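Local coordinates for protein pectate lyase/Amb allergen (Acidovorax citrulli, PDB 4HWV) that probably cleaves pectate by calcium-dependent elimination, as a secreted polysaccharide lyase of family 1 built on a right-handed parallel beta-helix, at residues A[25-29]-A[454-460]; A[423-427]-A[438-442]. All coordinates share one frame; numbering follows the deposited sequence. Where two conformers were deposited one is given.

Contact 1. Residues A[25-29]-A[454-460]; sequences GWASH and WKPSDFY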
ATOM      1  N   GLY A  25      16.417  -5.753 -28.539  1.00  5.39           N
ATOM      2  CA  GLY A  25      17.599  -5.790 -27.686  1.00  5.44           C
ATOM      3  C   GLY A  25      18.227  -7.167 -27.583  1.00  4.26           C
ATOM      4  O   GLY A  25      18.136  -7.966 -28.511  1.00  4.57           O
ATOM      5  N   TRP A  26      18.912  -7.442 -26.479  1.00  2.93           N
ATOM      6  CA  TRP A  26      19.649  -8.685 -26.395  1.00  4.13           C
ATOM      7  C   TRP A  26      18.743  -9.922 -26.526  1.00  4.61           C
ATOM      8  O   TRP A  26      19.179 -10.951 -27.033  1.00  4.95           O
ATOM      9  CB  TRP A  26      20.414  -8.737 -25.085  1.00  5.02           C
ATOM     10  CG  TRP A  26      21.770  -8.091 -25.058  1.00  4.42           C
ATOM     11  CD1 TRP A  26      22.189  -7.136 -24.168  1.00  4.66           C
ATOM     12  CD2 TRP A  26      22.915  -8.417 -25.868  1.00  4.65           C
ATOM     13  NE1 TRP A  26      23.514  -6.842 -24.380  1.00  5.11           N
ATOM     14  CE2 TRP A  26      23.992  -7.622 -25.402  1.00  5.14           C
ATOM     15  CE3 TRP A  26      23.145  -9.322 -26.923  1.00  4.92           C
ATOM     16  CZ2 TRP A  26      25.270  -7.689 -25.967  1.00  5.76           C
ATOM     17  CZ3 TRP A  26      24.418  -9.388 -27.469  1.00  5.87           C
ATOM     18  CH2 TRP A  26      25.457  -8.576 -26.994  1.00  6.09           C
ATOM     19  N   ALA A  27      17.491  -9.836 -26.083  1.00  4.64           N
ATOM     20  CA  ALA A  27      16.555 -10.960 -26.226  1.00  4.61           C
ATOM     21  C   ALA A  27      16.277 -11.308 -27.698  1.00  5.12           C
ATOM     22  O   ALA A  27      15.773 -12.394 -27.999  1.00  6.27           O
ATOM     23  CB  ALA A  27      15.246 -10.682 -25.508  1.00  4.01           C
ATOM     24  N   SER A  28      16.566 -10.383 -28.610  1.00  5.01           N
ATOM     25  CA  SER A  28      16.350 -10.624 -30.040  1.00  6.27           C
ATOM     26  C   SER A  28      17.598 -11.150 -30.749  1.00  6.76           C
ATOM     27  O   SER A  28      17.547 -11.465 -31.936  1.00  8.10           O
ATOM     28  CB  SER A  28      15.846  -9.354 -30.720  1.00  7.47           C
ATOM     29  OG  SER A  28      16.878  -8.392 -30.913  1.00  8.98           O
ATOM     30  N   HIS A  29      18.717 -11.255 -30.036  1.00  7.26           N
ATOM     31  CA  HIS A  29      19.969 -11.648 -30.664  1.00  8.99           C
ATOM     32  C   HIS A  29      20.098 -13.163 -30.675  1.00 12.03           C
ATOM     33  O   HIS A  29      19.709 -13.807 -29.721  1.00 15.04           O
ATOM     34  CB  HIS A  29      21.133 -11.029 -29.890  1.00  8.56           C
ATOM     35  CG  HIS A  29      22.465 -11.375 -30.468  1.00  8.00           C
ATOM     36  ND1 HIS A  29      23.048 -10.660 -31.496  1.00  8.72           N
ATOM     37  CD2 HIS A  29      23.298 -12.412 -30.211  1.00  8.24           C
ATOM     38  CE1 HIS A  29      24.193 -11.231 -31.825  1.00  8.85           C
ATOM     39  NE2 HIS A  29      24.367 -12.298 -31.064  1.00  8.37           N
ATOM     40  N   TRP A 454      32.732  -2.277 -26.576  1.00 11.66           N
ATOM     41  CA  TRP A 454      31.597  -2.888 -27.267  1.00 10.40           C
ATOM     42  C   TRP A 454      30.562  -1.837 -27.574  1.00 10.41           C
ATOM     43  O   TRP A 454      30.525  -0.780 -26.957  1.00 11.41           O
ATOM     44  CB  TRP A 454      30.946  -3.999 -26.431  1.00 10.38           C
ATOM     45  CG  TRP A 454      30.030  -3.490 -25.349  1.00 10.24           C
ATOM     46  CD1 TRP A 454      30.406  -2.812 -24.225  1.00 10.55           C
ATOM     47  CD2 TRP A 454      28.595  -3.636 -25.268  1.00  9.53           C
ATOM     48  NE1 TRP A 454      29.306  -2.537 -23.446  1.00  9.78           N
ATOM     49  CE2 TRP A 454      28.181  -3.014 -24.066  1.00  9.28           C
ATOM     50  CE3 TRP A 454      27.625  -4.238 -26.086  1.00  9.63           C
ATOM     51  CZ2 TRP A 454      26.844  -2.977 -23.657  1.00  9.58           C
ATOM     52  CZ3 TRP A 454      26.289  -4.198 -25.686  1.00  9.40           C
ATOM     53  CH2 TRP A 454      25.913  -3.574 -24.471  1.00  9.34           C
ATOM     54  N   LYS A 455      29.706  -2.131 -28.538  1.00 10.21           N
ATOM     55  CA  LYS A 455      28.521  -1.314 -28.718  1.00 12.06           C
ATOM     56  C   LYS A 455      27.338  -2.180 -29.086  1.00  9.19           C
ATOM     57  O   LYS A 455      27.454  -3.118 -29.878  1.00  8.45           O
ATOM     58  CB  LYS A 455      28.736  -0.215 -29.746  1.00 16.49           C
ATOM     59  CG  LYS A 455      29.084  -0.715 -31.122  1.00 19.05           C
ATOM     60  CD  LYS A 455      29.632   0.433 -32.000  1.00 22.00           C
ATOM     61  CE  LYS A 455      30.643   1.264 -31.245  1.00 24.16           C
ATOM     62  NZ  LYS A 455      31.615   1.960 -32.140  1.00 25.32           N
ATOM     63  N   PRO A 456      26.188  -1.880 -28.481  1.00  7.81           N
ATOM     64  CA  PRO A 456      25.011  -2.727 -28.716  1.00  7.24           C
ATOM     65  C   PRO A 456      24.555  -2.765 -30.170  1.00  6.26           C
ATOM     66  O   PRO A 456      23.998  -3.782 -30.558  1.00  6.25           O
ATOM     67  CB  PRO A 456      23.942  -2.140 -27.794  1.00  7.86           C
ATOM     68  CG  PRO A 456      24.464  -0.814 -27.331  1.00  8.45           C
ATOM     69  CD  PRO A 456      25.962  -0.866 -27.431  1.00  7.86           C
ATOM     70  N   SER A 457      24.806  -1.721 -30.964  1.00  6.96           N
ATOM     71  CA  SER A 457      24.374  -1.735 -32.364  1.00  7.70           C
ATOM     72  C   SER A 457      25.076  -2.828 -33.188  1.00  8.63           C
ATOM     73  O   SER A 457      24.622  -3.162 -34.285  1.00  9.52           O
ATOM     74  CB  SER A 457      24.563  -0.358 -33.010  1.00  8.78           C
ATOM     75  OG  SER A 457      25.932   0.012 -32.966  1.00  9.97           O
ATOM     76  N   ASP A 458      26.180  -3.372 -32.683  1.00  8.43           N
ATOM     77  CA  ASP A 458      26.798  -4.523 -33.352  1.00  9.09           C
ATOM     78  C   ASP A 458      25.973  -5.798 -33.214  1.00  9.23           C
ATOM     79  O   ASP A 458      26.174  -6.757 -33.965  1.00 10.66           O
ATOM     80  CB  ASP A 458      28.204  -4.787 -32.814  1.00 10.36           C
ATOM     81  CG  ASP A 458      29.233  -3.777 -33.307  1.00 13.16           C
ATOM     82  OD1 ASP A 458      28.982  -3.091 -34.321  1.00 14.60           O
ATOM     83  OD2 ASP A 458      30.312  -3.710 -32.688  1.00 14.92           O
ATOM     84  N   PHE A 459      25.058  -5.822 -32.252  1.00  7.81           N
ATOM     85  CA  PHE A 459      24.349  -7.051 -31.904  1.00  7.45           C
ATOM     86  C   PHE A 459      22.851  -7.015 -32.184  1.00  7.17           C
ATOM     87  O   PHE A 459      22.196  -8.061 -32.278  1.00  8.41           O
ATOM     88  CB  PHE A 459      24.631  -7.388 -30.434  1.00  7.54           C
ATOM     89  CG  PHE A 459      26.090  -7.543 -30.159  1.00  8.53           C
ATOM     90  CD1 PHE A 459      26.755  -8.693 -30.554  1.00  9.13           C
ATOM     91  CD2 PHE A 459      26.810  -6.530 -29.574  1.00  9.22           C
ATOM     92  CE1 PHE A 459      28.104  -8.823 -30.349  1.00 10.29           C
ATOM     93  CE2 PHE A 459      28.167  -6.674 -29.373  1.00 10.44           C
ATOM     94  CZ  PHE A 459      28.790  -7.815 -29.752  1.00 11.07           C
ATOM     95  N   TYR A 460      22.305  -5.812 -32.300  1.00  6.32           N
ATOM     96  CA  TYR A 460      20.908  -5.630 -32.671  1.00  6.15           C
ATOM     97  C   TYR A 460      20.712  -4.205 -33.167  1.00  6.90           C
ATOM     98  O   TYR A 460      21.471  -3.309 -32.799  1.00  7.54           O
ATOM     99  CB  TYR A 460      19.947  -5.950 -31.516  1.00  6.13           C
ATOM    100  CG  TYR A 460      20.256  -5.313 -30.180  1.00  5.01           C
ATOM    101  CD1 TYR A 460      19.842  -4.020 -29.869  1.00  5.04           C
ATOM    102  CD2 TYR A 460      20.941  -6.033 -29.219  1.00  5.06           C
ATOM    103  CE1 TYR A 460      20.117  -3.460 -28.617  1.00  5.15           C
ATOM    104  CE2 TYR A 460      21.213  -5.511 -27.987  1.00  4.60           C
ATOM    105  CZ  TYR A 460      20.797  -4.222 -27.683  1.00  4.45           C
ATOM    106  OH  TYR A 460      21.045  -3.708 -26.430  1.00  4.90           O
TER
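W26, Y460 and F459 form the middle of an aromatic cluster, completed by H29 and W454, in which two loop segments far apart in sequence pack together against the strands of a parallel beta-helix. The indole of W26 meets three other rings. Y460 presents its edge to the five-membered ring, the planes standing at 75° in a T-shaped pair, with CE2 of Y460 3.9 Å from CG of W26. The six-membered ring instead reaches F459, where CH2 of W26 lies over one face of the phenyl ring, 3.4 Å from CG of F459; the planes are inclined by 33°, too oblique for a stack. Next to CH2, CZ2 of W26 touches CZ3 of W454 at 3.6 Å; the two indoles are nearly parallel but slid apart, so they barely overlap.

Y460 is held between backbone groups. CA of G25 sits 3.3 Å from the centroid of its ring, almost exactly on the ring normal, in a CH-pi contact; the carbonyl O of P456 lies over the opposite face. The ring therefore has a backbone group against each face, while its OH hydrogen bonds to H347 and T325 on strands of the beta-helix.

F459 also contributes its backbone. The side chain of H29 swings anti to its own backbone N (chi1 -180°), which carries the imidazole across to the other loop. There ND1 of H29 donates to the carbonyl O of F459 at 2.8 Å, a nearly straight bond that lies close to the imidazole plane and uses a lone pair in the carbonyl plane.

Contact 2. Residues A[423-427]-A[438-442]; sequences TFYDS and LTAAV
Hydrogen bonding between D426 and the first turn of helix 438-445 gives this contact its polar half, an example of a carboxylate received by the amides at a helix N-terminus. OD1 of D426 takes two bonds from T439: one from the backbone N at 2.9 Å, which arrives from above the carboxylate plane, and one from the hydroxyl OG1 at 2.7 Å, directed at the anti lone pair. OD2 of D426 accepts from the backbone N of L438 at 3.1 Å, again from out of the plane, and has a further partner in the hydroxyl of T429. The group is thus gripped through both oxygens, which should fix its rotation, and the positive end of the helix dipole would be expected to favour its charged form. A water also bridges D426 and T439, accepting from the backbone N of D426 and donating to OG1 of T439.

Two residues earlier on the same side of the strand, at F424, apolar packing takes over. Its CG stands anti to the backbone N (chi1 -176°), and the ring is directed into the side of the helix. CG2 of V442 rests over the centre of one face in a CH-pi contact, 3.7 Å from the ring centroid and 5° off the normal. CB of L438 approaches the far end of the ring, 3.7 Å from CE1 of F424. At the edge, near the ring plane, lies OG1 of T439, so the threonine borders both halves of the contact.

Strand 423-427 runs roughly antiparallel to the helix and pairs in parallel with strand 376-387 of the beta-helix. On that framework F424, L438 and V442 also touch A399 of strand 399-401, and F424 and V442 meet L371 of strand 369-371.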
ATOM      1  N   THR A 423      33.642  -1.100 -17.930  1.00  7.64           N
ATOM      2  CA  THR A 423      33.554   0.035 -18.844  1.00  7.33           C
ATOM      3  C   THR A 423      32.193   0.715 -18.797  1.00  7.12           C
ATOM      4  O   THR A 423      31.172   0.091 -18.491  1.00  7.73           O
ATOM      5  CB  THR A 423      33.883  -0.372 -20.304  1.00  8.20           C
ATOM      6  OG1 THR A 423      32.821  -1.166 -20.844  1.00  8.92           O
ATOM      7  CG2 THR A 423      35.179  -1.167 -20.373  1.00  8.91           C
ATOM      8  N   PHE A 424      32.192   2.009 -19.080  1.00  7.57           N
ATOM      9  CA  PHE A 424      30.963   2.796 -19.043  1.00  7.34           C
ATOM     10  C   PHE A 424      30.946   3.794 -20.189  1.00  8.15           C
ATOM     11  O   PHE A 424      31.929   4.501 -20.429  1.00  9.95           O
ATOM     12  CB  PHE A 424      30.838   3.522 -17.693  1.00  8.05           C
ATOM     13  CG  PHE A 424      29.548   4.297 -17.532  1.00  8.31           C
ATOM     14  CD1 PHE A 424      29.423   5.593 -18.028  1.00  9.08           C
ATOM     15  CD2 PHE A 424      28.469   3.742 -16.862  1.00  8.81           C
ATOM     16  CE1 PHE A 424      28.226   6.306 -17.863  1.00  9.44           C
ATOM     17  CE2 PHE A 424      27.283   4.440 -16.702  1.00  9.80           C
ATOM     18  CZ  PHE A 424      27.159   5.721 -17.212  1.00  9.97           C
ATOM     19  N   TYR A 425      29.826   3.846 -20.904  1.00  7.05           N
ATOM     20  CA  TYR A 425      29.598   4.819 -21.958  1.00  6.80           C
ATOM     21  C   TYR A 425      28.251   5.469 -21.712  1.00  6.46           C
ATOM     22  O   TYR A 425      27.284   4.792 -21.395  1.00  6.47           O
ATOM     23  CB  TYR A 425      29.578   4.127 -23.324  1.00  7.32           C
ATOM     24  CG  TYR A 425      29.158   5.024 -24.470  1.00  8.66           C
ATOM     25  CD1 TYR A 425      27.814   5.154 -24.827  1.00  9.11           C
ATOM     26  CD2 TYR A 425      30.103   5.718 -25.216  1.00 10.60           C
ATOM     27  CE1 TYR A 425      27.420   5.972 -25.877  1.00  9.81           C
ATOM     28  CE2 TYR A 425      29.719   6.528 -26.275  1.00 11.63           C
ATOM     29  CZ  TYR A 425      28.374   6.650 -26.602  1.00 11.04           C
ATOM     30  OH  TYR A 425      27.991   7.452 -27.660  1.00 12.90           O
ATOM     31  N   ASP A 426      28.171   6.784 -21.867  1.00  6.65           N
ATOM     32  CA  ASP A 426      26.855   7.410 -22.000  1.00  6.81           C
ATOM     33  C   ASP A 426      26.832   8.519 -23.030  1.00  7.01           C
ATOM     34  O   ASP A 426      27.843   9.179 -23.297  1.00  8.27           O
ATOM     35  CB  ASP A 426      26.247   7.903 -20.665  1.00  7.54           C
ATOM     36  CG  ASP A 426      26.794   9.259 -20.211  1.00  8.80           C
ATOM     37  OD1 ASP A 426      28.033   9.416 -20.153  1.00  9.56           O
ATOM     38  OD2 ASP A 426      25.984  10.169 -19.880  1.00  8.56           O
ATOM     39  N   SER A 427      25.654   8.691 -23.614  1.00  6.68           N
ATOM     40  CA  SER A 427      25.388   9.786 -24.526  0.63  7.03           C
ATOM     41  C   SER A 427      23.938  10.209 -24.332  1.00  6.40           C
ATOM     42  O   SER A 427      23.075   9.375 -24.033  1.00  6.83           O
ATOM     43  CB  SER A 427      25.611   9.325 -25.962  0.63  8.79           C
ATOM     44  OG  SER A 427      25.425  10.388 -26.867  0.63  9.36           O
ATOM     45  N   LEU A 438      27.442  11.436 -17.494  1.00  8.59           N
ATOM     46  CA  LEU A 438      27.560  10.397 -16.472  1.00  8.09           C
ATOM     47  C   LEU A 438      28.934   9.756 -16.492  1.00  8.65           C
ATOM     48  O   LEU A 438      29.431   9.326 -15.461  1.00  8.93           O
ATOM     49  CB  LEU A 438      26.491   9.306 -16.647  1.00  7.75           C
ATOM     50  CG  LEU A 438      25.034   9.782 -16.585  1.00  7.53           C
ATOM     51  CD1 LEU A 438      24.080   8.601 -16.744  1.00  7.82           C
ATOM     52  CD2 LEU A 438      24.720  10.562 -15.294  1.00  8.38           C
ATOM     53  N   THR A 439      29.552   9.684 -17.672  1.00  8.69           N
ATOM     54  CA  THR A 439      30.869   9.061 -17.779  1.00  9.56           C
ATOM     55  C   THR A 439      31.909   9.799 -16.925  1.00  9.70           C
ATOM     56  O   THR A 439      32.723   9.173 -16.255  1.00  9.26           O
ATOM     57  CB  THR A 439      31.322   8.968 -19.242  1.00 10.36           C
ATOM     58  OG1 THR A 439      30.385   8.174 -19.979  1.00 10.77           O
ATOM     59  CG2 THR A 439      32.695   8.330 -19.337  1.00 11.71           C
ATOM     60  N   ALA A 440      31.860  11.127 -16.930  1.00 10.28           N
ATOM     61  CA  ALA A 440      32.760  11.917 -16.099  1.00 10.94           C
ATOM     62  C   ALA A 440      32.555  11.597 -14.617  1.00 10.61           C
ATOM     63  O   ALA A 440      33.523  11.486 -13.851  1.00 10.92           O
ATOM     64  CB  ALA A 440      32.580  13.409 -16.378  1.00 11.93           C
ATOM     65  N   ALA A 441      31.301  11.438 -14.211  1.00  9.57           N
ATOM     66  CA  ALA A 441      31.013  11.069 -12.828  1.00  9.43           C
ATOM     67  C   ALA A 441      31.551   9.683 -12.503  1.00  8.70           C
ATOM     68  O   ALA A 441      32.114   9.456 -11.434  1.00  9.26           O
ATOM     69  CB  ALA A 441      29.528  11.153 -12.536  1.00  9.69           C
ATOM     70  N   VAL A 442      31.399   8.753 -13.438  1.00  8.75           N
ATOM     71  CA  VAL A 442      31.905   7.408 -13.224  1.00  8.36           C
ATOM     72  C   VAL A 442      33.424   7.406 -13.045  1.00  8.45           C
ATOM     73  O   VAL A 442      33.950   6.705 -12.174  1.00  8.62           O
ATOM     74  CB  VAL A 442      31.434   6.454 -14.343  1.00  9.20           C
ATOM     75  CG1 VAL A 442      32.189   5.116 -14.309  1.00  9.92           C
ATOM     76  CG2 VAL A 442      29.923   6.250 -14.219  1.00 10.02           C
TER
HETATM   77  O   HOH W   1      31.036   7.857 -22.594  1.00 12.07           O

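In the fold
Contact 1 lays two loops against strands of the beta-helix, whereas contact 2 packs a helix on a strand that belongs to it; neither lies at the calcium site. Contact 2 is local, its segments only 11 residues apart; contact 1 closes a loop of more than 400 residues that encloses contact 2. Their centres are 19 Å apart. Each is partly buried, with no fully exposed residue taking part. The chemistry follows the elements joined: irregular loops meet through rings and one imidazole bond in contact 1, whereas contact 2 joins a carboxylate at a helix start to a phenyl ring packed on aliphatic side chains. Strand 376-387 is common to their surroundings, touched by W454 and P456 in one and paired with strand 423-427 in the other.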